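Local coordinates for leucine-rich repeat protein (Bacteroides thetaiotaomicron, PDB 4ECN) that is of unknown function but, as an extracellular leucine-rich repeat protein carrying DUF4458 domains, probably binds other proteins, at residues E823-Q828 with T845-Y850; C665-Y670 with P689-A694; K136-G141 with D254-I259. All coordinates share one frame; numbering follows the deposited sequence.

How the contacts relate
Along the chain the order is contact 3, contact 2, contact 1, each closing before the next opens. Contact 3 pairs strands 130-139 and 251-259 in the mixed sheet of a DUF4458 domain. Contacts 2 and 1 belong to the leucine-rich repeat part, where they join segments that lead into or out of strands of one parallel sheet running from 623-625 to 857-859. Their centres are 46 Å apart, whereas the centre of contact 3 lies 89 Å from that of contact 2 and 95 Å from that of contact 1. They therefore lie on opposite sides of the centre of an elongated molecule, one in a DUF4458 domain and two in the repeat coil, none touching another.

Contact 1: residues E823-Q828 with T845-Y850; sequences EKLTPQ and TSVCPY
Ser846 meets Lys824 and Leu825 with both atoms of its side chain. Its OG donates a hydrogen bond of 2.9 Å to Leu825 O, and the C=O...donor angle of 121°, with the donor tilted a little from the carbonyl plane, shows an approach from the flank of the oxygen. A chi1 of 54° sets OG between the backbone N and the carbonyl carbon, which turns the hydroxyl toward Leu825. Ser846 CB meanwhile lies 3.4 Å from Lys824 CG, beside the extended aliphatic stem of that lysine.

Val847 follows with both methyls. CG1 rests 3.8 Å from Leu825 CB and also faces the carbonyl oxygens of Leu825 and Thr826, while CG2 lies 4.0 Å from Leu825 CD1. Tyr856, in the loop beyond, touches both Leu825 and Val847.

Helix 848-852 then begins, and Tyr850 turns one ring face to Pro827. Pro827 CB stands 3.5 Å from the centroid of the Tyr850 ring and only 5° off its normal, a centred CH-pi contact.

The contact thus joins the loop before strand 831-833 to the helix before strand 857-859, at the C-terminal end of the repeat sheet. Its chemistry runs from one polar bond through branched aliphatic packing to a proline on an aromatic face, so one hydroxyl-to-carbonyl bond accompanies a contact made largely of carbon packing.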
# COMPACT_ATOMS: atom_id res chain seq x y z
N GLU A 823 19.33 -42.99 -35.15
CA GLU A 823 19.96 -43.00 -33.83
C GLU A 823 19.13 -43.72 -32.77
O GLU A 823 17.91 -43.56 -32.71
CB GLU A 823 20.23 -41.58 -33.31
CG GLU A 823 21.30 -40.81 -34.03
CD GLU A 823 21.79 -39.64 -33.21
OE1 GLU A 823 22.66 -39.85 -32.34
OE2 GLU A 823 21.32 -38.51 -33.45
N LYS A 824 19.82 -44.48 -31.92
CA LYS A 824 19.26 -45.14 -30.74
C LYS A 824 19.21 -44.06 -29.66
O LYS A 824 20.24 -43.46 -29.34
CB LYS A 824 20.10 -46.38 -30.37
CG LYS A 824 19.60 -47.21 -29.19
CD LYS A 824 20.60 -48.30 -28.77
CE LYS A 824 20.08 -49.16 -27.62
NZ LYS A 824 21.10 -50.10 -27.08
N LEU A 825 18.00 -43.72 -29.18
CA LEU A 825 17.85 -42.67 -28.18
C LEU A 825 18.48 -43.08 -26.88
O LEU A 825 18.46 -44.25 -26.51
CB LEU A 825 16.38 -42.28 -27.92
CG LEU A 825 15.61 -41.66 -29.06
CD1 LEU A 825 14.17 -41.43 -28.65
CD2 LEU A 825 16.25 -40.35 -29.53
N THR A 826 19.08 -42.10 -26.20
CA THR A 826 19.75 -42.34 -24.94
C THR A 826 18.79 -41.98 -23.81
O THR A 826 17.94 -41.10 -23.99
CB THR A 826 21.08 -41.57 -24.86
OG1 THR A 826 20.87 -40.15 -24.96
CG2 THR A 826 22.11 -42.06 -25.88
N PRO A 827 18.90 -42.66 -22.64
CA PRO A 827 18.03 -42.30 -21.51
C PRO A 827 18.47 -41.00 -20.86
O PRO A 827 17.74 -40.44 -20.04
CB PRO A 827 18.18 -43.49 -20.55
CG PRO A 827 19.50 -44.07 -20.85
CD PRO A 827 19.84 -43.75 -22.28
N GLN A 828 19.69 -40.54 -21.22
CA GLN A 828 20.32 -39.33 -20.70
C GLN A 828 19.60 -38.07 -21.23
O GLN A 828 19.31 -37.17 -20.45
CB GLN A 828 21.81 -39.31 -21.05
CG GLN A 828 22.66 -40.34 -20.29
CD GLN A 828 22.61 -41.75 -20.81
OE1 GLN A 828 22.78 -42.01 -22.01
NE2 GLN A 828 22.50 -42.71 -19.90
N THR A 845 12.44 -48.09 -28.65
CA THR A 845 12.63 -49.30 -27.82
C THR A 845 13.69 -49.05 -26.73
O THR A 845 13.47 -49.41 -25.57
CB THR A 845 13.01 -50.50 -28.72
OG1 THR A 845 11.96 -50.74 -29.65
CG2 THR A 845 13.29 -51.78 -27.94
N SER A 846 14.82 -48.42 -27.10
CA SER A 846 15.95 -48.12 -26.21
C SER A 846 15.55 -47.36 -24.93
O SER A 846 16.13 -47.60 -23.87
CB SER A 846 17.00 -47.30 -26.96
OG SER A 846 16.48 -46.12 -27.54
N VAL A 847 14.56 -46.46 -25.03
CA VAL A 847 14.13 -45.62 -23.91
C VAL A 847 12.71 -46.03 -23.45
O VAL A 847 12.17 -45.41 -22.52
CB VAL A 847 14.19 -44.13 -24.32
CG1 VAL A 847 15.63 -43.68 -24.49
CG2 VAL A 847 13.39 -43.84 -25.59
N CYS A 848 12.15 -47.10 -24.07
CA CYS A 848 10.80 -47.60 -23.77
C CYS A 848 10.65 -47.92 -22.26
O CYS A 848 9.68 -47.42 -21.70
CB CYS A 848 10.46 -48.81 -24.63
SG CYS A 848 8.86 -49.56 -24.25
N PRO A 849 11.57 -48.66 -21.57
CA PRO A 849 11.36 -48.89 -20.12
C PRO A 849 11.50 -47.61 -19.28
O PRO A 849 10.87 -47.52 -18.22
CB PRO A 849 12.46 -49.90 -19.76
CG PRO A 849 13.47 -49.79 -20.82
CD PRO A 849 12.78 -49.36 -22.06
N TYR A 850 12.28 -46.62 -19.75
CA TYR A 850 12.47 -45.34 -19.05
C TYR A 850 11.22 -44.46 -19.16
O TYR A 850 10.91 -43.74 -18.21
CB TYR A 850 13.70 -44.59 -19.59
CG TYR A 850 15.01 -45.30 -19.34
CD1 TYR A 850 15.51 -46.22 -20.27
CD2 TYR A 850 15.75 -45.06 -18.19
CE1 TYR A 850 16.72 -46.88 -20.04
CE2 TYR A 850 16.96 -45.72 -17.95
CZ TYR A 850 17.44 -46.63 -18.88
OH TYR A 850 18.64 -47.26 -18.67

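Contact 2: residues C665-Y670 with P689-A694; sequences CSMDDY and PTELFA
Successive connections of the leucine-rich repeat coil meet where Met667 and Tyr670 touch the short helix 690-694: segment 665-670 lies between strands 646-650 and 675-679, and the helix between 675-679 and 701-703. The nearest CA atoms, those of Met667 and Glu691, are 7.0 Å apart, so side chains span the gap.

Tyr670 has CG anti to the backbone N (chi1 -169°), which brings the ring up to the helix with its edge leading. Glu691 O lies in the ring plane, 3.4 Å from Tyr670 CE2 and 3.5 Å from Tyr670 CD2, while Glu691 CB sits 4.0 Å from Tyr670 CE2. At the far end, Tyr670 OH is 3.4 Å from the methyl CD2 of Leu692.

Met667, present as selenomethionine, runs roughly perpendicular to Glu691. Its SE is 4.1 Å from Glu691 CB, and a chain bent at chi2 and chi3 carries CE to 3.7 Å from Ala694 CB. An alanine in place of Tyr670 would probably leave a gap between loop and helix, with Glu691 O and Leu692 CD2 deprived of their ring neighbour.

Glu691 O also accepts a hydrogen bond from Thr695 OG1, just past the helix. Between the two segments the approaches are of carbon, selenium and ring edge, which makes this chiefly van der Waals packing, with an aromatic C-H edge set against a carbonyl oxygen.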
# COMPACT_ATOMS: atom_id res chain seq x y z
N CYS A 665 28.30 5.61 -32.04
CA CYS A 665 29.71 5.99 -31.99
C CYS A 665 30.57 5.01 -32.81
O CYS A 665 30.08 3.98 -33.27
CB CYS A 665 30.20 6.05 -30.54
SG CYS A 665 30.24 4.45 -29.68
N SER A 666 31.86 5.34 -32.97
CA SER A 666 32.84 4.50 -33.65
C SER A 666 33.18 3.28 -32.78
O SER A 666 32.97 3.31 -31.57
CB SER A 666 34.09 5.30 -33.98
OG SER A 666 34.68 5.84 -32.82
N MSE A 667 33.71 2.22 -33.40
CA MSE A 667 34.07 1.01 -32.67
C MSE A 667 35.19 1.29 -31.66
O MSE A 667 35.21 0.74 -30.55
CB MSE A 667 34.49 -0.06 -33.69
CG MSE A 667 34.76 -1.43 -33.09
SE MSE A 667 33.21 -2.17 -32.16
CE MSE A 667 34.06 -2.68 -30.53
N ASP A 668 36.09 2.22 -32.02
CA ASP A 668 37.25 2.64 -31.23
C ASP A 668 36.82 3.43 -29.97
O ASP A 668 37.53 3.39 -28.96
CB ASP A 668 38.18 3.48 -32.10
CG ASP A 668 38.44 2.84 -33.46
OD1 ASP A 668 39.07 1.75 -33.50
OD2 ASP A 668 37.95 3.39 -34.48
N ASP A 669 35.66 4.12 -30.03
CA ASP A 669 35.10 4.89 -28.92
C ASP A 669 34.16 4.06 -28.05
O ASP A 669 33.93 4.44 -26.89
CB ASP A 669 34.33 6.11 -29.45
CG ASP A 669 35.16 7.22 -30.07
OD1 ASP A 669 36.36 7.34 -29.71
OD2 ASP A 669 34.60 8.00 -30.86
N TYR A 670 33.60 2.94 -28.59
CA TYR A 670 32.64 2.10 -27.86
C TYR A 670 33.34 1.37 -26.69
O TYR A 670 34.39 0.73 -26.89
CB TYR A 670 31.96 1.10 -28.80
CG TYR A 670 30.79 0.40 -28.15
CD1 TYR A 670 29.71 1.13 -27.66
CD2 TYR A 670 30.76 -0.97 -28.03
CE1 TYR A 670 28.64 0.49 -27.03
CE2 TYR A 670 29.69 -1.62 -27.42
CZ TYR A 670 28.63 -0.89 -26.93
OH TYR A 670 27.58 -1.53 -26.31
N PRO A 689 25.44 -8.25 -32.56
CA PRO A 689 26.20 -7.18 -31.90
C PRO A 689 27.61 -7.60 -31.42
O PRO A 689 27.91 -7.58 -30.23
CB PRO A 689 25.31 -6.81 -30.72
CG PRO A 689 24.58 -8.05 -30.41
CD PRO A 689 24.32 -8.71 -31.71
N THR A 690 28.50 -7.87 -32.39
CA THR A 690 29.92 -8.20 -32.19
C THR A 690 30.58 -7.18 -31.23
O THR A 690 31.38 -7.55 -30.36
CB THR A 690 30.63 -8.21 -33.56
OG1 THR A 690 29.92 -9.09 -34.44
CG2 THR A 690 32.09 -8.61 -33.48
N GLU A 691 30.20 -5.91 -31.39
CA GLU A 691 30.57 -4.73 -30.62
C GLU A 691 30.58 -4.99 -29.12
O GLU A 691 31.36 -4.36 -28.41
CB GLU A 691 29.58 -3.59 -30.92
CG GLU A 691 29.20 -3.47 -32.39
CD GLU A 691 27.96 -4.21 -32.85
OE1 GLU A 691 26.85 -3.85 -32.40
OE2 GLU A 691 28.08 -5.07 -33.75
N LEU A 692 29.69 -5.86 -28.64
CA LEU A 692 29.59 -6.20 -27.24
C LEU A 692 30.74 -7.11 -26.80
O LEU A 692 31.31 -6.92 -25.74
CB LEU A 692 28.26 -6.88 -26.96
CG LEU A 692 26.98 -6.06 -27.18
CD1 LEU A 692 25.74 -6.93 -26.99
CD2 LEU A 692 26.92 -4.89 -26.25
N PHE A 693 31.10 -8.08 -27.62
CA PHE A 693 32.12 -9.06 -27.32
C PHE A 693 33.51 -8.48 -27.56
O PHE A 693 34.40 -8.63 -26.71
CB PHE A 693 31.85 -10.32 -28.17
CG PHE A 693 30.48 -10.87 -27.84
CD1 PHE A 693 30.27 -11.60 -26.67
CD2 PHE A 693 29.38 -10.57 -28.64
CE1 PHE A 693 29.00 -12.04 -26.32
CE2 PHE A 693 28.11 -11.02 -28.29
CZ PHE A 693 27.93 -11.77 -27.15
N ALA A 694 33.68 -7.76 -28.69
CA ALA A 694 34.92 -7.09 -29.05
C ALA A 694 35.38 -6.16 -27.94
O ALA A 694 36.58 -6.03 -27.74
CB ALA A 694 34.72 -6.32 -30.34

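Contact 3: residues K136-G141 with D254-I259; sequences KLSKEG and DANVPI
Lys136 and Ala255 bond within a parallel strand pairing that already runs through Thr134, and five backbone hydrogen bonds link the two segments. Lys136 N donates to Ala255 O, and Lys136 O accepts from Val257 N. Val257 O then receives Ser138 N at 3.0 Å, Ser138 O receives Ile259 N at 2.7 Å, and Ile259 O receives Glu140 N. Val257 and Ile259 thus each bond to the residues before and after their bridge partners, Leu137 and Lys139, which is the parallel pattern. Four of the bonds are nearly straight, whereas Ile259 N to Ser138 O bends to 139° at the hydrogen. The strand axes diverge by 35°, a marked twist.

Apolar packing lies on the face carrying Leu137, Val257 and Ile259. Leu137 CD2 is 3.9 Å from Ile259 CD1, and Leu137 CG 4.1 Å from Val257 CB. Phe152 touches both Leu137 and Ile259, and strand 214-227 adds Val218 against Val257 and Tyr221 against Ile259, so these side chains are buried.

The remaining contacts are more polar. On the other face Asn256 ND2 stands 3.6 Å from Ser138 OG, while Asn256 OD1 is taken by Glu242 N. Lys136 CB lies 3.6 Å from Asp254 CB, but Lys136 NZ stays 4.3 Å from Asp254 OD2, too far for a salt bridge. Past the end of strand 130-139, the side chains of Glu140 and Pro258 run abreast, with Glu140 OE2 3.6 Å from Pro258 CB, while Glu140 OE1 bonds to Gln260.

These are the first and last strands, 130-139 and 251-259, of an otherwise largely antiparallel sheet. The preceding sheet pairs strands 10-18 and 118-124 in parallel in the same way, so this end-to-start closure recurs in both DUF4458 domains, a family placed in the transthyretin clan.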
# COMPACT_ATOMS: atom_id res chain seq x y z
N LYS A 136 -20.74 12.84 43.46
CA LYS A 136 -20.20 13.78 44.42
C LYS A 136 -18.74 13.98 44.07
O LYS A 136 -17.91 13.06 44.20
CB LYS A 136 -20.40 13.25 45.84
CG LYS A 136 -19.82 14.10 46.96
CD LYS A 136 -19.70 13.24 48.22
CE LYS A 136 -19.16 13.92 49.45
NZ LYS A 136 -20.14 14.88 50.01
N LEU A 137 -18.47 15.18 43.52
CA LEU A 137 -17.14 15.63 43.11
C LEU A 137 -16.34 16.01 44.35
O LEU A 137 -16.85 16.75 45.19
CB LEU A 137 -17.25 16.80 42.12
CG LEU A 137 -17.62 16.51 40.67
CD1 LEU A 137 -19.09 16.06 40.52
CD2 LEU A 137 -17.43 17.75 39.82
N SER A 138 -15.12 15.48 44.49
CA SER A 138 -14.29 15.69 45.67
C SER A 138 -12.83 15.96 45.31
O SER A 138 -12.36 15.41 44.31
CB SER A 138 -14.36 14.44 46.55
OG SER A 138 -15.65 13.86 46.60
N LYS A 139 -12.11 16.75 46.13
CA LYS A 139 -10.68 17.03 45.93
C LYS A 139 -9.83 15.82 46.35
O LYS A 139 -9.94 15.35 47.48
CB LYS A 139 -10.22 18.27 46.71
CG LYS A 139 -10.79 19.60 46.25
CD LYS A 139 -10.05 20.74 46.97
CE LYS A 139 -10.54 22.12 46.59
NZ LYS A 139 -9.74 23.19 47.24
N GLU A 140 -8.99 15.32 45.43
CA GLU A 140 -8.07 14.18 45.62
C GLU A 140 -6.67 14.60 45.17
O GLU A 140 -6.54 15.56 44.40
CB GLU A 140 -8.56 12.92 44.84
CG GLU A 140 -7.87 11.61 45.20
CD GLU A 140 -7.50 10.70 44.04
OE1 GLU A 140 -6.54 11.04 43.31
OE2 GLU A 140 -8.10 9.61 43.91
N GLY A 141 -5.65 13.89 45.65
CA GLY A 141 -4.25 14.15 45.30
C GLY A 141 -3.68 15.39 45.98
O GLY A 141 -2.61 15.33 46.60
N ASP A 254 -24.28 9.82 45.83
CA ASP A 254 -22.95 10.43 45.94
C ASP A 254 -21.79 9.44 45.63
O ASP A 254 -20.97 9.10 46.51
CB ASP A 254 -22.77 11.05 47.33
CG ASP A 254 -23.63 12.29 47.54
OD1 ASP A 254 -24.20 12.80 46.52
OD2 ASP A 254 -23.70 12.78 48.69
N ALA A 255 -21.70 9.05 44.34
CA ALA A 255 -20.66 8.21 43.74
C ALA A 255 -19.40 9.06 43.54
O ALA A 255 -19.50 10.19 43.07
CB ALA A 255 -21.18 7.65 42.42
N ASN A 256 -18.23 8.54 43.92
CA ASN A 256 -16.99 9.33 43.92
C ASN A 256 -16.42 9.75 42.51
O ASN A 256 -16.01 8.90 41.72
CB ASN A 256 -15.87 8.57 44.64
CG ASN A 256 -14.61 9.39 44.83
OD1 ASN A 256 -13.49 8.90 44.62
ND2 ASN A 256 -14.76 10.68 45.23
N VAL A 257 -16.27 11.07 42.30
CA VAL A 257 -15.62 11.67 41.14
C VAL A 257 -14.39 12.42 41.71
O VAL A 257 -14.54 13.54 42.21
CB VAL A 257 -16.55 12.55 40.27
CG1 VAL A 257 -15.79 13.14 39.09
CG2 VAL A 257 -17.75 11.75 39.78
N PRO A 258 -13.20 11.77 41.74
CA PRO A 258 -12.01 12.39 42.36
C PRO A 258 -11.35 13.49 41.50
O PRO A 258 -10.48 13.20 40.67
CB PRO A 258 -11.06 11.20 42.54
CG PRO A 258 -11.42 10.27 41.47
CD PRO A 258 -12.90 10.41 41.26
N ILE A 259 -11.70 14.75 41.78
CA ILE A 259 -11.17 15.91 41.05
C ILE A 259 -9.70 16.12 41.45
O ILE A 259 -9.38 16.09 42.63
CB ILE A 259 -12.05 17.15 41.29
CG1 ILE A 259 -13.53 16.89 40.89
CG2 ILE A 259 -11.48 18.41 40.60
CD1 ILE A 259 -13.80 16.47 39.43